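Local coordinates for ABC-type phosphate transport system, periplasmic component (Lactobacillus brevis, PDB 4ECF), which probably serves as the solute-binding component of a PstSACB-type ABC transporter, capturing phosphate for import across the cytoplasmic membrane, at residues 23-28 with 220-225. Residues are numbered along the deposited sequence; the frame is centred on the assembly and turned at random.
Sequences EQYTGE and TKAFIT
Tyr-25 and Phe-223 are the closest pair by CA atoms between segments 23-28 and 220-225, with the CA of Tyr-25 lying 7.2 Å from the CA of Phe-223. Both segments are helical; no hydrogen bond crosses between them, and the packing is carried mainly by side chains. In this periplasmic-binding-protein fold, helix 15-28 follows the first strand of the chain, whereas helix 218-228 comes in from almost two hundred residues further on. The centre of the contact lies about 22 Å from the centre of the chain.

Tyr-25 does most of the bridging. Its CB points at the other helix, and with CG anti to the backbone N (chi1 -174°) the ring extends toward helix 218-228. Phe-223 has the same anti torsion (chi1 178°), but its CB leaves its helix to the side of the other segment, and its ring meets the root of the tyrosine: CD1 of Phe-223 lies 4.1 Å from the CB of Tyr-25 and equally close to CG. The two rings form an offset edge-to-face pair, the edge of Phe-223 directed at the face of Tyr-25, with centroids 6.0 Å apart and planes at 80°.

The tyrosine is held by more than this one neighbour. The ring of His-29 stacks with it, Tyr-226 makes a further edge-to-face pair while its OH is hydrogen-bonded to OE1 of Glu-28, and Leu-219 touches it from the first turn of helix 218-228. Phe-223, for its part, rests on Ile-34 and Ile-55, so the pair packs against strands 32-39 and 55-58 of the mixed sheet. At the far end of the tyrosine ring the phenol runs up against Ala-222, whose CB sits 3.4 Å from the OH of Tyr-25.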
loop_
_atom_site.group_PDB
_atom_site.type_symbol
_atom_site.label_atom_id
_atom_site.label_comp_id
_atom_site.label_asym_id
_atom_site.label_seq_id
_atom_site.Cartn_x
_atom_site.Cartn_y
_atom_site.Cartn_z
ATOM N N GLU A 23 15.399 9.596 -6.533
ATOM C CA GLU A 23 15.828 10.784 -7.281
ATOM C C GLU A 23 16.584 11.740 -6.368
ATOM O O GLU A 23 17.565 12.372 -6.764
ATOM C CB GLU A 23 14.616 11.510 -7.923
ATOM C CG GLU A 23 15.031 12.626 -8.898
ATOM C CD GLU A 23 15.429 13.945 -8.216
ATOM O OE1 GLU A 23 14.861 14.242 -7.135
ATOM O OE2 GLU A 23 16.319 14.685 -8.744
ATOM N N GLN A 24 16.133 11.850 -5.133
ATOM C CA GLN A 24 16.835 12.691 -4.197
ATOM C C GLN A 24 18.251 12.153 -3.931
ATOM O O GLN A 24 19.209 12.908 -3.972
ATOM C CB GLN A 24 16.016 12.868 -2.926
ATOM C CG GLN A 24 16.560 13.979 -2.037
ATOM C CD GLN A 24 15.628 14.318 -0.917
ATOM O OE1 GLN A 24 15.898 13.978 0.248
ATOM N NE2 GLN A 24 14.534 14.985 -1.248
ATOM N N TYR A 25 18.363 10.847 -3.704
ATOM C CA TYR A 25 19.653 10.215 -3.465
ATOM C C TYR A 25 20.598 10.445 -4.652
ATOM O O TYR A 25 21.733 10.870 -4.495
ATOM C CB TYR A 25 19.463 8.702 -3.253
ATOM C CG TYR A 25 20.765 8.056 -2.850
ATOM C CD1 TYR A 25 21.720 7.680 -3.792
ATOM C CD2 TYR A 25 21.104 7.922 -1.525
ATOM C CE1 TYR A 25 22.944 7.147 -3.412
ATOM C CE2 TYR A 25 22.317 7.379 -1.152
ATOM C CZ TYR A 25 23.239 7.006 -2.093
ATOM O OH TYR A 25 24.485 6.478 -1.712
ATOM N N THR A 26 20.107 10.199 -5.862
ATOM C CA THR A 26 20.994 10.288 -7.034
ATOM C C THR A 26 21.447 11.726 -7.324
ATOM O O THR A 26 22.561 11.957 -7.825
ATOM C CB THR A 26 20.434 9.640 -8.305
ATOM O OG1 THR A 26 19.221 10.236 -8.718
ATOM C CG2 THR A 26 20.268 8.095 -8.119
ATOM N N GLY A 27 20.600 12.703 -7.006
ATOM C CA GLY A 27 20.992 14.110 -7.183
ATOM C C GLY A 27 21.988 14.559 -6.135
ATOM O O GLY A 27 22.660 15.565 -6.308
ATOM N N GLU A 28 22.063 13.834 -5.025
ATOM C CA GLU A 28 23.033 14.128 -3.942
ATOM C C GLU A 28 24.324 13.283 -3.999
ATOM O O GLU A 28 25.271 13.558 -3.265
ATOM C CB GLU A 28 22.321 13.914 -2.583
ATOM C CG GLU A 28 21.253 14.978 -2.326
ATOM C CD GLU A 28 20.333 14.694 -1.139
ATOM O OE1 GLU A 28 20.637 13.777 -0.379
ATOM O OE2 GLU A 28 19.331 15.420 -0.950
ATOM N N THR A 220 23.001 -0.556 -3.112
ATOM C CA THR A 220 21.812 -1.090 -2.482
ATOM C C THR A 220 21.798 -0.806 -0.995
ATOM O O THR A 220 20.799 -0.292 -0.454
ATOM C CB THR A 220 21.658 -2.610 -2.732
ATOM O OG1 THR A 220 21.668 -2.862 -4.145
ATOM C CG2 THR A 220 20.356 -3.131 -2.076
ATOM N N LYS A 221 22.906 -1.116 -0.331
ATOM C CA LYS A 221 23.031 -0.901 1.115
ATOM C C LYS A 221 22.949 0.592 1.440
ATOM O O LYS A 221 22.195 0.991 2.362
ATOM C CB LYS A 221 24.358 -1.481 1.620
ATOM C CG LYS A 221 24.657 -1.197 3.083
ATOM C CD LYS A 221 26.000 -1.813 3.445
ATOM C CE LYS A 221 26.444 -1.578 4.879
ATOM N NZ LYS A 221 25.582 -2.297 5.878
ATOM N N ALA A 222 23.686 1.404 0.686
ATOM C CA ALA A 222 23.708 2.829 0.924
ATOM C C ALA A 222 22.346 3.478 0.774
ATOM O O ALA A 222 21.955 4.317 1.582
ATOM C CB ALA A 222 24.738 3.522 0.033
ATOM N N PHE A 223 21.605 3.092 -0.268
ATOM C CA PHE A 223 20.297 3.660 -0.476
ATOM C C PHE A 223 19.319 3.279 0.641
ATOM O O PHE A 223 18.542 4.122 1.117
ATOM C CB PHE A 223 19.760 3.211 -1.822
ATOM C CG PHE A 223 18.377 3.696 -2.137
ATOM C CD1 PHE A 223 18.079 5.043 -2.136
ATOM C CD2 PHE A 223 17.393 2.800 -2.513
ATOM C CE1 PHE A 223 16.821 5.489 -2.460
ATOM C CE2 PHE A 223 16.139 3.246 -2.854
ATOM C CZ PHE A 223 15.850 4.591 -2.827
ATOM N N ILE A 224 19.296 2.005 1.009
ATOM C CA ILE A 224 18.418 1.598 2.118
ATOM C C ILE A 224 18.752 2.372 3.402
ATOM O O ILE A 224 17.825 2.910 4.083
ATOM C CB ILE A 224 18.414 0.058 2.300
ATOM C CG1 ILE A 224 17.787 -0.622 1.085
ATOM C CG2 ILE A 224 17.636 -0.322 3.565
ATOM C CD1 ILE A 224 18.022 -2.113 1.117
ATOM N N THR A 225 20.036 2.467 3.742
ATOM C CA THR A 225 20.472 3.269 4.884
ATOM C C THR A 225 19.927 4.723 4.791
ATOM O O THR A 225 19.373 5.265 5.747
ATOM C CB THR A 225 21.973 3.256 4.964
ATOM O OG1 THR A 225 22.396 1.906 5.213
ATOM C CG2 THR A 225 22.487 4.201 6.060
#